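Long-range contacts in purine nucleoside phosphorylase (Schistosoma mansoni, PDB 6B4T), which catalyses the reversible phosphorolysis of purine nucleosides such as inosine and guanosine, releasing the free base and ribose 1-phosphate: residues A[113-118]-A[221-226]; A[130-135]-A[241-246]; A[192-197]-A[216-221]. One frame throughout, in Å; residues are numbered along the deposited sequence.

Interaction 1: residues A[113-118]-A[221-226]; sequences LLITNL and MSTVPE. With CQJ (4-methylpyridin-2-ol), chain I; DMS (dimethyl sulfoxide), chain H.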
ATOM      1  N   LEU A 113     -25.430  11.264  -0.727  1.00 23.51           N
ATOM      2  CA  LEU A 113     -25.158   9.894  -0.284  1.00 23.12           C
ATOM      3  C   LEU A 113     -24.887   9.906   1.219  1.00 22.63           C
ATOM      4  O   LEU A 113     -24.005  10.641   1.686  1.00 23.65           O
ATOM      5  CB  LEU A 113     -23.972   9.305  -1.061  1.00 22.92           C
ATOM      6  CG  LEU A 113     -23.462   7.912  -0.696  1.00 24.07           C
ATOM      7  CD1 LEU A 113     -24.552   6.826  -0.943  1.00 24.93           C
ATOM      8  CD2 LEU A 113     -22.195   7.579  -1.506  1.00 25.84           C
ATOM      9  N   LEU A 114     -25.679   9.126   1.979  1.00 23.34           N
ATOM     10  CA  LEU A 114     -25.535   8.982   3.431  1.00 22.19           C
ATOM     11  C   LEU A 114     -24.940   7.608   3.748  1.00 22.55           C
ATOM     12  O   LEU A 114     -25.435   6.588   3.245  1.00 24.62           O
ATOM     13  CB  LEU A 114     -26.903   9.154   4.138  1.00 24.77           C
ATOM     14  CG  LEU A 114     -27.747  10.374   3.746  1.00 25.58           C
ATOM     15  CD1 LEU A 114     -29.104  10.323   4.496  1.00 27.01           C
ATOM     16  CD2 LEU A 114     -27.048  11.670   4.025  1.00 26.21           C
ATOM     17  N   ILE A 115     -23.863   7.569   4.563  1.00 22.66           N
ATOM     18  CA  ILE A 115     -23.085   6.347   4.805  1.00 22.68           C
ATOM     19  C   ILE A 115     -22.877   6.145   6.304  1.00 25.06           C
ATOM     20  O   ILE A 115     -22.578   7.098   7.034  1.00 26.09           O
ATOM     21  CB  ILE A 115     -21.716   6.396   4.086  1.00 24.00           C
ATOM     22  CG1 ILE A 115     -21.882   6.727   2.605  1.00 26.39           C
ATOM     23  CG2 ILE A 115     -20.962   5.049   4.244  1.00 27.89           C
ATOM     24  CD1 ILE A 115     -20.531   7.052   1.911  1.00 26.85           C
ATOM     25  N   THR A 116     -23.046   4.899   6.780  1.00 24.75           N
ATOM     26  CA  THR A 116     -22.674   4.554   8.156  1.00 25.02           C
ATOM     27  C   THR A 116     -21.695   3.377   8.162  1.00 23.66           C
ATOM     28  O   THR A 116     -21.661   2.561   7.226  1.00 24.25           O
ATOM     29  CB  THR A 116     -23.912   4.207   9.065  1.00 25.19           C
ATOM     30  OG1 THR A 116     -24.601   3.055   8.551  1.00 26.18           O
ATOM     31  CG2 THR A 116     -24.897   5.378   9.186  1.00 26.07           C
ATOM     32  N   ASN A 117     -20.880   3.295   9.223  1.00 23.34           N
ATOM     33  CA  ASN A 117     -19.944   2.192   9.405  1.00 22.32           C
ATOM     34  C   ASN A 117     -19.719   1.948  10.901  1.00 23.25           C
ATOM     35  O   ASN A 117     -20.072   2.778  11.753  1.00 24.05           O
ATOM     36  CB  ASN A 117     -18.594   2.453   8.680  1.00 22.54           C
ATOM     37  CG  ASN A 117     -17.823   3.653   9.238  1.00 23.52           C
ATOM     38  OD1 ASN A 117     -17.455   3.675  10.392  1.00 25.55           O
ATOM     39  ND2 ASN A 117     -17.503   4.619   8.375  1.00 28.32           N
ATOM     40  N   LEU A 118     -19.132   0.776  11.199  1.00 22.83           N
ATOM     41  CA  LEU A 118     -18.606   0.430  12.517  1.00 23.69           C
ATOM     42  C   LEU A 118     -17.086   0.574  12.485  1.00 23.41           C
ATOM     43  O   LEU A 118     -16.429   0.167  11.516  1.00 25.59           O
ATOM     44  CB  LEU A 118     -19.001  -0.998  12.899  1.00 30.59           C
ATOM     45  CG  LEU A 118     -20.458  -1.289  13.245  1.00 38.83           C
ATOM     46  CD1 LEU A 118     -20.722  -2.733  12.934  0.65 46.22           C
ATOM     47  CD2 LEU A 118     -20.696  -1.007  14.724  0.82 33.63           C
ATOM     48  N   MET A 221     -12.355  -0.181   7.935  1.00 17.84           N
ATOM     49  CA  MET A 221     -12.011  -0.897   6.703  1.00 18.75           C
ATOM     50  C   MET A 221     -12.949  -0.602   5.523  1.00 19.47           C
ATOM     51  O   MET A 221     -12.997  -1.394   4.582  1.00 19.23           O
ATOM     52  CB  MET A 221     -11.976  -2.411   6.975  1.00 19.70           C
ATOM     53  CG  MET A 221     -11.168  -2.841   8.186  1.00 20.52           C
ATOM     54  SD  MET A 221     -11.422  -4.623   8.517  1.00 20.14           S
ATOM     55  CE  MET A 221     -10.689  -4.768  10.140  1.00 21.59           C
ATOM     56  N   SER A 222     -13.728   0.485   5.563  1.00 19.17           N
ATOM     57  CA  SER A 222     -14.714   0.767   4.520  1.00 21.05           C
ATOM     58  C   SER A 222     -14.770   2.276   4.281  1.00 21.98           C
ATOM     59  O   SER A 222     -13.888   3.026   4.703  1.00 20.57           O
ATOM     60  CB  SER A 222     -16.100   0.227   4.911  1.00 23.72           C
ATOM     61  OG  SER A 222     -16.646   1.032   5.947  1.00 26.41           O
ATOM     62  N   THR A 223     -15.814   2.693   3.554  1.00 20.88           N
ATOM     63  CA  THR A 223     -16.282   4.077   3.446  1.00 19.25           C
ATOM     64  C   THR A 223     -15.439   4.980   2.531  1.00 19.42           C
ATOM     65  O   THR A 223     -15.987   5.613   1.615  1.00 20.86           O
ATOM     66  CB  THR A 223     -16.432   4.671   4.850  1.00 21.29           C
ATOM     67  OG1 THR A 223     -17.464   3.952   5.543  1.00 24.31           O
ATOM     68  CG2 THR A 223     -16.898   6.133   4.773  1.00 22.28           C
ATOM     69  N   VAL A 224     -14.110   5.026   2.718  1.00 18.07           N
ATOM     70  CA  VAL A 224     -13.280   5.914   1.889  1.00 18.74           C
ATOM     71  C   VAL A 224     -13.396   5.600   0.402  1.00 20.03           C
ATOM     72  O   VAL A 224     -13.474   6.554  -0.403  1.00 20.34           O
ATOM     73  CB  VAL A 224     -11.833   5.910   2.428  1.00 19.10           C
ATOM     74  CG1 VAL A 224     -10.838   6.541   1.474  1.00 19.01           C
ATOM     75  CG2 VAL A 224     -11.798   6.650   3.794  1.00 21.53           C
ATOM     76  N   PRO A 225     -13.413   4.325  -0.062  1.00 18.05           N
ATOM     77  CA  PRO A 225     -13.611   4.080  -1.517  1.00 18.44           C
ATOM     78  C   PRO A 225     -14.895   4.679  -2.065  1.00 19.02           C
ATOM     79  O   PRO A 225     -14.870   5.351  -3.116  1.00 19.51           O
ATOM     80  CB  PRO A 225     -13.601   2.547  -1.620  1.00 20.00           C
ATOM     81  CG  PRO A 225     -12.743   2.101  -0.432  1.00 20.01           C
ATOM     82  CD  PRO A 225     -13.163   3.060   0.669  1.00 19.01           C
ATOM     83  N   GLU A 226     -16.018   4.490  -1.358  1.00 20.49           N
ATOM     84  CA  GLU A 226     -17.297   5.042  -1.830  1.00 20.80           C
ATOM     85  C   GLU A 226     -17.308   6.565  -1.798  1.00 20.89           C
ATOM     86  O   GLU A 226     -17.860   7.206  -2.707  1.00 21.33           O
ATOM     87  CB  GLU A 226     -18.464   4.532  -0.978  1.00 23.60           C
ATOM     88  CG  GLU A 226     -18.656   3.054  -0.881  1.00 29.15           C
ATOM     89  CD  GLU A 226     -17.968   2.518   0.352  1.00 37.61           C
ATOM     90  OE1 GLU A 226     -16.739   2.466   0.331  1.00 32.14           O
ATOM     91  OE2 GLU A 226     -18.641   2.214   1.363  1.00 50.56           O
TER
HETATM   92  C4  CQJ I 308     -12.472  -1.859  12.963  1.00 22.42           C
HETATM   93  C5  CQJ I 308     -13.732  -2.120  13.306  1.00 24.96           C
HETATM   94  C3  CQJ I 308     -12.032  -1.898  15.331  1.00 26.09           C
HETATM   95  C2  CQJ I 308     -13.474  -1.681  15.756  1.00 29.40           C
HETATM   96  C1  CQJ I 308     -14.149  -2.115  14.725  1.00 27.26           C
HETATM   97  O   CQJ I 308     -11.977  -1.827  11.700  1.00 23.50           O
HETATM   98  N   CQJ I 308     -11.608  -1.712  14.125  1.00 23.62           N
HETATM   99  C   CQJ I 308     -15.679  -2.132  14.734  1.00 33.73           C
HETATM  100  S   DMS H 307     -18.849  -1.677   8.442  1.00 43.44           S
HETATM  101  O   DMS H 307     -19.753  -0.873   9.290  1.00 45.74           O
HETATM  102  C1  DMS H 307     -19.862  -2.394   7.104  1.00 43.59           C
HETATM  103  C2  DMS H 307     -17.527  -0.719   7.712  1.00 39.31           C
HETATM  104  O   HOH W   1     -15.468   1.106   9.132  1.00 27.49           O
HETATM  105  O   HOH W   2     -14.059  -1.392   9.963  1.00 28.45           O
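N117 and T223 make the one direct hydrogen bond of this contact, and they illustrate how a buried strand can be joined to the start of a helix chiefly through side chains. The amide ND2 of N117 donates to OG1 of T223 over 2.9 Å, the hydroxyl tilted from the amide plane and the N-H...O angle 147°. The two side chains cross at about a right angle. The asparagine reaches the threonine because its CG sits between the backbone N and the carbonyl carbon (chi1 64°). Its amide is held at both ends, since OD1 is hydrogen-bonded to OG of S241 on the adjacent strand, which fixes the rotation of the group.

T223 immediately precedes helix 224-232. It occupies the N-cap position without making a capping bond, and its positive phi of 77° turns the chain into the helix. Two residues before N117 on strand 112-121, I115 supplies the apolar side chain. Its CG2 lies beside the T223 hydroxyl, 3.9 Å from OG1, the two side chains sliding by in opposite directions, while CD1 looks to CB of E226 at 4.4 Å. Beyond that loose apolar approach, the E226 carboxylate is engaged by a salt bridge to R86.

At the other end, one water receives the N-H of M221 and donates to L118 O, and it also lies 2.7 Å from the hydroxypyridine oxygen, CQJ O. L118 N donates to the dimethyl sulfoxide oxygen, DMS O, at 2.6 Å, and S35 N also binds this molecule. The strand thus faces the turn into helix 224-232 beside a pocket lined by N117, L118 and M221, consistent with the active site of this family; the dimethyl sulfoxide, probably from crystallisation, may mark its phosphate site, as in related phosphorylases.

Interaction 2: residues A[130-135]-A[241-246]; sequences DFVLIK and SLIANN. With CQJ (4-methylpyridin-2-ol), chain I.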
ATOM      1  N   ASP A 130     -20.243   5.678  21.039  1.00 30.85           N
ATOM      2  CA  ASP A 130     -20.223   7.048  20.529  1.00 29.91           C
ATOM      3  C   ASP A 130     -20.377   7.053  19.002  1.00 26.96           C
ATOM      4  O   ASP A 130     -20.116   6.055  18.330  1.00 26.35           O
ATOM      5  CB  ASP A 130     -18.913   7.757  20.925  1.00 30.66           C
ATOM      6  CG  ASP A 130     -18.824   8.129  22.409  1.00 35.47           C
ATOM      7  OD1 ASP A 130     -19.816   8.068  23.164  1.00 35.98           O
ATOM      8  OD2 ASP A 130     -17.707   8.517  22.830  1.00 39.02           O
ATOM      9  N   PHE A 131     -20.860   8.187  18.459  1.00 26.80           N
ATOM     10  CA  PHE A 131     -20.926   8.427  17.012  1.00 25.73           C
ATOM     11  C   PHE A 131     -19.879   9.474  16.623  1.00 26.55           C
ATOM     12  O   PHE A 131     -19.671  10.442  17.366  1.00 29.43           O
ATOM     13  CB  PHE A 131     -22.316   8.939  16.594  1.00 27.84           C
ATOM     14  CG  PHE A 131     -23.450   8.021  16.961  1.00 30.44           C
ATOM     15  CD1 PHE A 131     -23.613   6.809  16.297  1.00 29.64           C
ATOM     16  CD2 PHE A 131     -24.354   8.374  17.934  1.00 33.55           C
ATOM     17  CE1 PHE A 131     -24.647   5.961  16.626  1.00 30.04           C
ATOM     18  CE2 PHE A 131     -25.408   7.528  18.266  1.00 39.06           C
ATOM     19  CZ  PHE A 131     -25.544   6.317  17.606  1.00 34.51           C
ATOM     20  N   VAL A 132     -19.257   9.316  15.450  1.00 25.80           N
ATOM     21  CA  VAL A 132     -18.310  10.311  14.917  1.00 25.21           C
ATOM     22  C   VAL A 132     -18.765  10.769  13.532  1.00 24.54           C
ATOM     23  O   VAL A 132     -18.854   9.955  12.601  1.00 24.16           O
ATOM     24  CB  VAL A 132     -16.872   9.764  14.854  1.00 23.69           C
ATOM     25  CG1 VAL A 132     -15.889  10.770  14.231  1.00 26.10           C
ATOM     26  CG2 VAL A 132     -16.426   9.378  16.254  1.00 27.99           C
ATOM     27  N   LEU A 133     -19.044  12.076  13.406  1.00 24.99           N
ATOM     28  CA  LEU A 133     -19.233  12.713  12.105  1.00 24.73           C
ATOM     29  C   LEU A 133     -17.865  12.839  11.435  1.00 23.94           C
ATOM     30  O   LEU A 133     -16.966  13.490  11.981  1.00 26.13           O
ATOM     31  CB  LEU A 133     -19.900  14.084  12.288  1.00 24.62           C
ATOM     32  CG  LEU A 133     -21.190  14.151  13.110  1.00 26.53           C
ATOM     33  CD1 LEU A 133     -21.703  15.598  13.194  1.00 29.36           C
ATOM     34  CD2 LEU A 133     -22.263  13.229  12.535  1.00 28.70           C
ATOM     35  N   ILE A 134     -17.678  12.208  10.276  1.00 22.92           N
ATOM     36  CA  ILE A 134     -16.352  12.192   9.640  1.00 21.54           C
ATOM     37  C   ILE A 134     -16.149  13.503   8.890  1.00 22.74           C
ATOM     38  O   ILE A 134     -16.998  13.902   8.078  1.00 23.99           O
ATOM     39  CB  ILE A 134     -16.199  10.987   8.704  1.00 20.21           C
ATOM     40  CG1 ILE A 134     -16.298   9.685   9.512  1.00 22.25           C
ATOM     41  CG2 ILE A 134     -14.860  11.073   7.961  1.00 21.80           C
ATOM     42  CD1 ILE A 134     -16.329   8.404   8.669  1.00 25.93           C
ATOM     43  N   LYS A 135     -15.029  14.194   9.172  1.00 22.95           N
ATOM     44  CA  LYS A 135     -14.736  15.494   8.562  1.00 22.06           C
ATOM     45  C   LYS A 135     -13.547  15.466   7.601  1.00 21.59           C
ATOM     46  O   LYS A 135     -13.308  16.479   6.917  1.00 24.65           O
ATOM     47  CB  LYS A 135     -14.483  16.571   9.633  1.00 25.99           C
ATOM     48  CG  LYS A 135     -13.298  16.326  10.519  1.00 29.05           C
ATOM     49  CD  LYS A 135     -13.160  17.448  11.555  1.00 38.03           C
ATOM     50  CE  LYS A 135     -11.907  17.246  12.404  1.00 44.58           C
ATOM     51  NZ  LYS A 135     -11.837  18.269  13.498  1.00 53.42           N
ATOM     52  N   SER A 241     -19.457   7.221  11.754  1.00 23.23           N
ATOM     53  CA  SER A 241     -18.957   5.985  12.366  1.00 21.99           C
ATOM     54  C   SER A 241     -19.623   5.751  13.728  1.00 21.52           C
ATOM     55  O   SER A 241     -19.790   6.688  14.523  1.00 25.88           O
ATOM     56  CB  SER A 241     -17.438   6.037  12.573  1.00 23.32           C
ATOM     57  OG  SER A 241     -16.721   5.998  11.362  1.00 24.93           O
ATOM     58  N   LEU A 242     -19.989   4.486  13.994  1.00 22.40           N
ATOM     59  CA  LEU A 242     -20.342   4.013  15.333  1.00 22.99           C
ATOM     60  C   LEU A 242     -19.115   3.327  15.940  1.00 23.57           C
ATOM     61  O   LEU A 242     -18.544   2.408  15.339  1.00 23.39           O
ATOM     62  CB  LEU A 242     -21.539   3.052  15.297  1.00 24.47           C
ATOM     63  CG  LEU A 242     -21.821   2.287  16.593  1.00 25.77           C
ATOM     64  CD1 LEU A 242     -22.161   3.216  17.752  1.00 28.93           C
ATOM     65  CD2 LEU A 242     -22.973   1.309  16.347  1.00 28.64           C
ATOM     66  N   ILE A 243     -18.686   3.789  17.113  1.00 24.71           N
ATOM     67  CA  ILE A 243     -17.450   3.329  17.739  1.00 24.61           C
ATOM     68  C   ILE A 243     -17.733   2.080  18.557  1.00 23.59           C
ATOM     69  O   ILE A 243     -18.551   2.115  19.470  1.00 26.16           O
ATOM     70  CB  ILE A 243     -16.851   4.435  18.627  1.00 26.75           C
ATOM     71  CG1 ILE A 243     -16.582   5.697  17.795  1.00 24.89           C
ATOM     72  CG2 ILE A 243     -15.605   3.966  19.365  1.00 25.95           C
ATOM     73  CD1 ILE A 243     -15.632   5.498  16.630  1.00 25.87           C
ATOM     74  N   ALA A 244     -17.003   0.989  18.269  1.00 23.57           N
ATOM     75  CA  ALA A 244     -17.211  -0.265  18.979  1.00 25.11           C
ATOM     76  C   ALA A 244     -16.326  -0.410  20.213  1.00 24.24           C
ATOM     77  O   ALA A 244     -16.693  -1.129  21.136  1.00 27.90           O
ATOM     78  CB  ALA A 244     -16.970  -1.447  18.042  1.00 27.67           C
ATOM     79  N   ASN A 245     -15.178   0.263  20.241  1.00 26.09           N
ATOM     80  CA  ASN A 245     -14.162   0.078  21.276  1.00 26.20           C
ATOM     81  C   ASN A 245     -13.175   1.230  21.146  1.00 27.52           C
ATOM     82  O   ASN A 245     -13.155   1.924  20.122  1.00 27.66           O
ATOM     83  CB  ASN A 245     -13.438  -1.247  21.093  1.00 24.28           C
ATOM     84  CG  ASN A 245     -12.517  -1.217  19.876  1.00 28.02           C
ATOM     85  OD1 ASN A 245     -12.978  -0.969  18.761  1.00 30.38           O
ATOM     86  ND2 ASN A 245     -11.214  -1.382  20.094  1.00 27.72           N
ATOM     87  N   ASN A 246     -12.312   1.413  22.169  1.00 25.03           N
ATOM     88  CA  ASN A 246     -11.168   2.319  22.036  1.00 23.87           C
ATOM     89  C   ASN A 246      -9.899   1.471  21.984  1.00 23.87           C
ATOM     90  O   ASN A 246      -9.521   0.848  22.984  1.00 26.11           O
ATOM     91  CB  ASN A 246     -11.117   3.340  23.176  1.00 26.96           C
ATOM     92  CG  ASN A 246     -10.050   4.381  22.938  1.00 26.42           C
ATOM     93  OD1 ASN A 246      -8.868   4.050  22.960  1.00 26.35           O
ATOM     94  ND2 ASN A 246     -10.452   5.622  22.641  1.00 28.47           N
TER
HETATM   95  C4  CQJ I 308     -12.472  -1.859  12.963  1.00 22.42           C
HETATM   96  C5  CQJ I 308     -13.732  -2.120  13.306  1.00 24.96           C
HETATM   97  C3  CQJ I 308     -12.032  -1.898  15.331  1.00 26.09           C
HETATM   98  C2  CQJ I 308     -13.474  -1.681  15.756  1.00 29.40           C
HETATM   99  C1  CQJ I 308     -14.149  -2.115  14.725  1.00 27.26           C
HETATM  100  O   CQJ I 308     -11.977  -1.827  11.700  1.00 23.50           O
HETATM  101  N   CQJ I 308     -11.608  -1.712  14.125  1.00 23.62           N
HETATM  102  C   CQJ I 308     -15.679  -2.132  14.734  1.00 33.73           C
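V132 and S241 form the antiparallel hydrogen-bonded pair at the centre of this contact, a compact example of two strands that meet firmly for a few residues and then part. V132 N donates to S241 O at 2.8 Å, in the carbonyl plane, and S241 N answers to V132 O at 2.9 Å. One step along, F131 and L242 are the non-hydrogen-bonded pair. Beyond them I243 N closes the next bond onto D130 O, almost straight at 170°.

Side chains pack on both faces of this short pairing. On one, CD1 of L242 comes obliquely to the F131 ring, 3.9 Å from its CE1. The same methyl touches D130 O, so it wedges between backbone and ring. On the other face V132 CG2 meets I243 CD1 at 4.0 Å, and I134, its CG1 anti to the carbonyl carbon (chi1 -63°), brings CD1 back to S241 OG at 3.6 Å. That hydroxyl has its polar partner in N117.

The strands are twisted well away from exact antiparallel, with 140° between their directions, and the looser side follows: L133 turns away, while K135 is exposed to solvent, its NZ in a salt bridge with E191. A244 and N245 leave in the other direction to flank the ligand, where N245 OD1 comes within 3.1 Å of CQJ C2, its ND2 being held by D250.

Strand 236-246 thus lies between strands 112-121 and 131-139, the latter flanked on its other side by strand 189-196. F131 and L242 face helix 259-283, with R269 touching both and W276 meeting the F131 ring, while S241 and I134 pack against Y194.

Interaction 3: residues A[192-197]-A[216-221]; sequences GVYAFN and CDVVGM. With CQJ (4-methylpyridin-2-ol), chain I.
A beta-alpha-beta crossover brings V193, Y194 and A195 alongside D217, V218 and V219, with helix 205-213 linking the two parallel strands. At the start of the pairing, D217 OD2 accepts from V193 N at 2.8 Å through the anti lone pair, along a nearly straight bond (168°), while OD1 is taken by N123. V193 O then grips two donors at once, D217 N at 3.0 Å and V218 N at 3.2 Å. The pairing continues as A195 N bonds to V218 O, G220 N to A195 O and N197 N to G220 O.

Side chains fill in around this backbone. The CB of A195 rests on C216 SG at 3.6 Å. Y194 extends its CG opposite its own backbone N (chi1 -179°), carrying the phenol along the sheet until OH presses onto G220, 3.2 Å from its CA. This tight fit is possible because the glycine has no side chain there, and the hydroxyl binds S222 N just beyond. G220 O lies in the plane of the F196 ring, at its edge.

Past the pairing, M221, on which F161 of a second subunit packs, lays CB and CG against N197 O and extends its chain so that CE stands 3.6 Å from CQJ O. The parallel beta-alpha-beta unit thus ends at the ligand pocket, with G220 and M221 beside the hydroxypyridine, consistent with the active site of the phosphorylase superfamily.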
ATOM      1  N   GLY A 192     -14.409  13.920  13.641  1.00 24.79           N
ATOM      2  CA  GLY A 192     -13.078  13.334  13.599  1.00 25.22           C
ATOM      3  C   GLY A 192     -12.598  12.916  12.222  1.00 23.11           C
ATOM      4  O   GLY A 192     -13.349  12.884  11.238  1.00 24.02           O
ATOM      5  N   VAL A 193     -11.310  12.588  12.185  1.00 22.45           N
ATOM      6  CA  VAL A 193     -10.599  12.117  10.990  1.00 20.91           C
ATOM      7  C   VAL A 193     -10.573  10.583  10.970  1.00 22.28           C
ATOM      8  O   VAL A 193     -10.129   9.956  11.947  1.00 23.74           O
ATOM      9  CB  VAL A 193      -9.164  12.678  10.954  1.00 22.99           C
ATOM     10  CG1 VAL A 193      -8.362  12.070   9.796  1.00 24.23           C
ATOM     11  CG2 VAL A 193      -9.163  14.208  10.894  1.00 26.66           C
ATOM     12  N   TYR A 194     -10.997   9.989   9.834  1.00 21.06           N
ATOM     13  CA  TYR A 194     -11.110   8.535   9.638  1.00 20.21           C
ATOM     14  C   TYR A 194      -9.894   7.991   8.887  1.00 19.72           C
ATOM     15  O   TYR A 194      -9.596   8.430   7.767  1.00 21.09           O
ATOM     16  CB  TYR A 194     -12.392   8.225   8.861  1.00 22.77           C
ATOM     17  CG  TYR A 194     -12.718   6.761   8.568  1.00 21.25           C
ATOM     18  CD1 TYR A 194     -13.629   6.062   9.352  1.00 22.74           C
ATOM     19  CD2 TYR A 194     -12.147   6.089   7.491  1.00 19.76           C
ATOM     20  CE1 TYR A 194     -13.969   4.750   9.082  1.00 21.14           C
ATOM     21  CE2 TYR A 194     -12.472   4.762   7.216  1.00 20.94           C
ATOM     22  CZ  TYR A 194     -13.387   4.089   8.011  1.00 21.06           C
ATOM     23  OH  TYR A 194     -13.716   2.783   7.735  1.00 22.08           O
ATOM     24  N   ALA A 195      -9.198   7.030   9.490  1.00 19.94           N
ATOM     25  CA  ALA A 195      -8.109   6.315   8.816  1.00 20.32           C
ATOM     26  C   ALA A 195      -8.647   5.043   8.176  1.00 19.40           C
ATOM     27  O   ALA A 195      -9.311   4.247   8.847  1.00 19.95           O
ATOM     28  CB  ALA A 195      -7.002   5.949   9.804  1.00 23.45           C
ATOM     29  N   PHE A 196      -8.313   4.832   6.887  1.00 18.75           N
ATOM     30  CA  PHE A 196      -8.718   3.634   6.138  1.00 17.76           C
ATOM     31  C   PHE A 196      -7.598   2.580   6.250  1.00 17.51           C
ATOM     32  O   PHE A 196      -6.516   2.747   5.682  1.00 19.12           O
ATOM     33  CB  PHE A 196      -9.030   4.030   4.684  1.00 18.62           C
ATOM     34  CG  PHE A 196      -9.472   2.892   3.764  1.00 19.30           C
ATOM     35  CD1 PHE A 196     -10.005   1.692   4.251  1.00 19.05           C
ATOM     36  CD2 PHE A 196      -9.327   3.025   2.378  1.00 19.43           C
ATOM     37  CE1 PHE A 196     -10.381   0.663   3.388  1.00 19.57           C
ATOM     38  CE2 PHE A 196      -9.696   2.001   1.518  1.00 19.47           C
ATOM     39  CZ  PHE A 196     -10.219   0.811   2.014  1.00 18.63           C
ATOM     40  N   ASN A 197      -7.864   1.509   7.022  1.00 18.46           N
ATOM     41  CA  ASN A 197      -7.066   0.276   7.074  1.00 17.78           C
ATOM     42  C   ASN A 197      -7.690  -0.717   6.091  1.00 18.29           C
ATOM     43  O   ASN A 197      -8.845  -1.129   6.262  1.00 17.77           O
ATOM     44  CB  ASN A 197      -7.103  -0.297   8.500  1.00 18.13           C
ATOM     45  CG  ASN A 197      -6.596  -1.744   8.606  1.00 18.59           C
ATOM     46  OD1 ASN A 197      -5.731  -2.179   7.838  1.00 18.53           O
ATOM     47  ND2 ASN A 197      -7.173  -2.503   9.555  1.00 20.65           N
ATOM     48  N   CYS A 216      -5.022  10.538  13.639  1.00 32.28           N
ATOM     49  CA  CYS A 216      -6.255   9.822  13.335  1.00 28.87           C
ATOM     50  C   CYS A 216      -7.124   9.768  14.577  1.00 27.23           C
ATOM     51  O   CYS A 216      -6.630   9.594  15.691  1.00 28.94           O
ATOM     52  CB  CYS A 216      -5.966   8.401  12.839  1.00 29.25           C
ATOM     53  SG  CYS A 216      -4.806   8.361  11.439  1.00 35.24           S
ATOM     54  N   ASP A 217      -8.429   9.954  14.390  1.00 24.40           N
ATOM     55  CA  ASP A 217      -9.374   9.831  15.482  1.00 24.17           C
ATOM     56  C   ASP A 217     -10.082   8.486  15.518  1.00 22.74           C
ATOM     57  O   ASP A 217     -10.397   8.004  16.606  1.00 23.57           O
ATOM     58  CB  ASP A 217     -10.424  10.945  15.391  1.00 25.70           C
ATOM     59  CG  ASP A 217      -9.785  12.357  15.486  1.00 30.36           C
ATOM     60  OD1 ASP A 217      -9.132  12.618  16.517  1.00 35.91           O
ATOM     61  OD2 ASP A 217      -9.915  13.178  14.536  1.00 27.71           O
ATOM     62  N   VAL A 218     -10.335   7.895  14.342  1.00 21.25           N
ATOM     63  CA  VAL A 218     -11.097   6.653  14.170  1.00 21.50           C
ATOM     64  C   VAL A 218     -10.394   5.835  13.085  1.00 20.77           C
ATOM     65  O   VAL A 218      -9.716   6.393  12.229  1.00 21.84           O
ATOM     66  CB  VAL A 218     -12.574   6.971  13.767  1.00 27.18           C
ATOM     67  CG1 VAL A 218     -13.374   5.712  13.604  1.00 29.66           C
ATOM     68  CG2 VAL A 218     -13.236   7.867  14.784  1.00 33.16           C
ATOM     69  N   VAL A 219     -10.540   4.495  13.119  1.00 20.56           N
ATOM     70  CA  VAL A 219      -9.975   3.615  12.074  1.00 18.94           C
ATOM     71  C   VAL A 219     -11.012   2.557  11.660  1.00 19.34           C
ATOM     72  O   VAL A 219     -11.740   2.010  12.492  1.00 20.01           O
ATOM     73  CB  VAL A 219      -8.633   2.972  12.536  1.00 19.50           C
ATOM     74  CG1 VAL A 219      -8.792   2.153  13.809  1.00 23.37           C
ATOM     75  CG2 VAL A 219      -8.018   2.099  11.443  1.00 22.40           C
ATOM     76  N   GLY A 220     -11.086   2.270  10.354  1.00 19.34           N
ATOM     77  CA  GLY A 220     -11.946   1.212   9.863  1.00 19.68           C
ATOM     78  C   GLY A 220     -11.565   0.774   8.464  1.00 18.47           C
ATOM     79  O   GLY A 220     -10.614   1.294   7.871  1.00 18.79           O
ATOM     80  N   MET A 221     -12.355  -0.181   7.935  1.00 17.84           N
ATOM     81  CA  MET A 221     -12.011  -0.897   6.703  1.00 18.75           C
ATOM     82  C   MET A 221     -12.949  -0.602   5.523  1.00 19.47           C
ATOM     83  O   MET A 221     -12.997  -1.394   4.582  1.00 19.23           O
ATOM     84  CB  MET A 221     -11.976  -2.411   6.975  1.00 19.70           C
ATOM     85  CG  MET A 221     -11.168  -2.841   8.186  1.00 20.52           C
ATOM     86  SD  MET A 221     -11.422  -4.623   8.517  1.00 20.14           S
ATOM     87  CE  MET A 221     -10.689  -4.768  10.140  1.00 21.59           C
TER
HETATM   88  C4  CQJ I 308     -12.472  -1.859  12.963  1.00 22.42           C
HETATM   89  C5  CQJ I 308     -13.732  -2.120  13.306  1.00 24.96           C
HETATM   90  C3  CQJ I 308     -12.032  -1.898  15.331  1.00 26.09           C
HETATM   91  C2  CQJ I 308     -13.474  -1.681  15.756  1.00 29.40           C
HETATM   92  C1  CQJ I 308     -14.149  -2.115  14.725  1.00 27.26           C
HETATM   93  O   CQJ I 308     -11.977  -1.827  11.700  1.00 23.50           O
HETATM   94  N   CQJ I 308     -11.608  -1.712  14.125  1.00 23.62           N
HETATM   95  C   CQJ I 308     -15.679  -2.132  14.734  1.00 33.73           C

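Read from the N terminus, the first segment met is 113-118, which waits for 221-226 before interaction 1 closes its long loop. Within that span the chain lays down 130-135, the opening half of interaction 2, whose partner 241-246 comes only after interaction 1 has closed, so these two contacts cross. Interaction 3, between 192-197 and 216-221, closes the shortest loop and falls wholly within both of the others; M221 ends it and begins the second half of interaction 1. Interaction 1 ties the mixed sheet to the start of helix 224-232, while interactions 2 and 3 pair its neighbouring strands and join directly through backbone bonds between L133, K135 and G192. All three border the hydroxypyridine ligand.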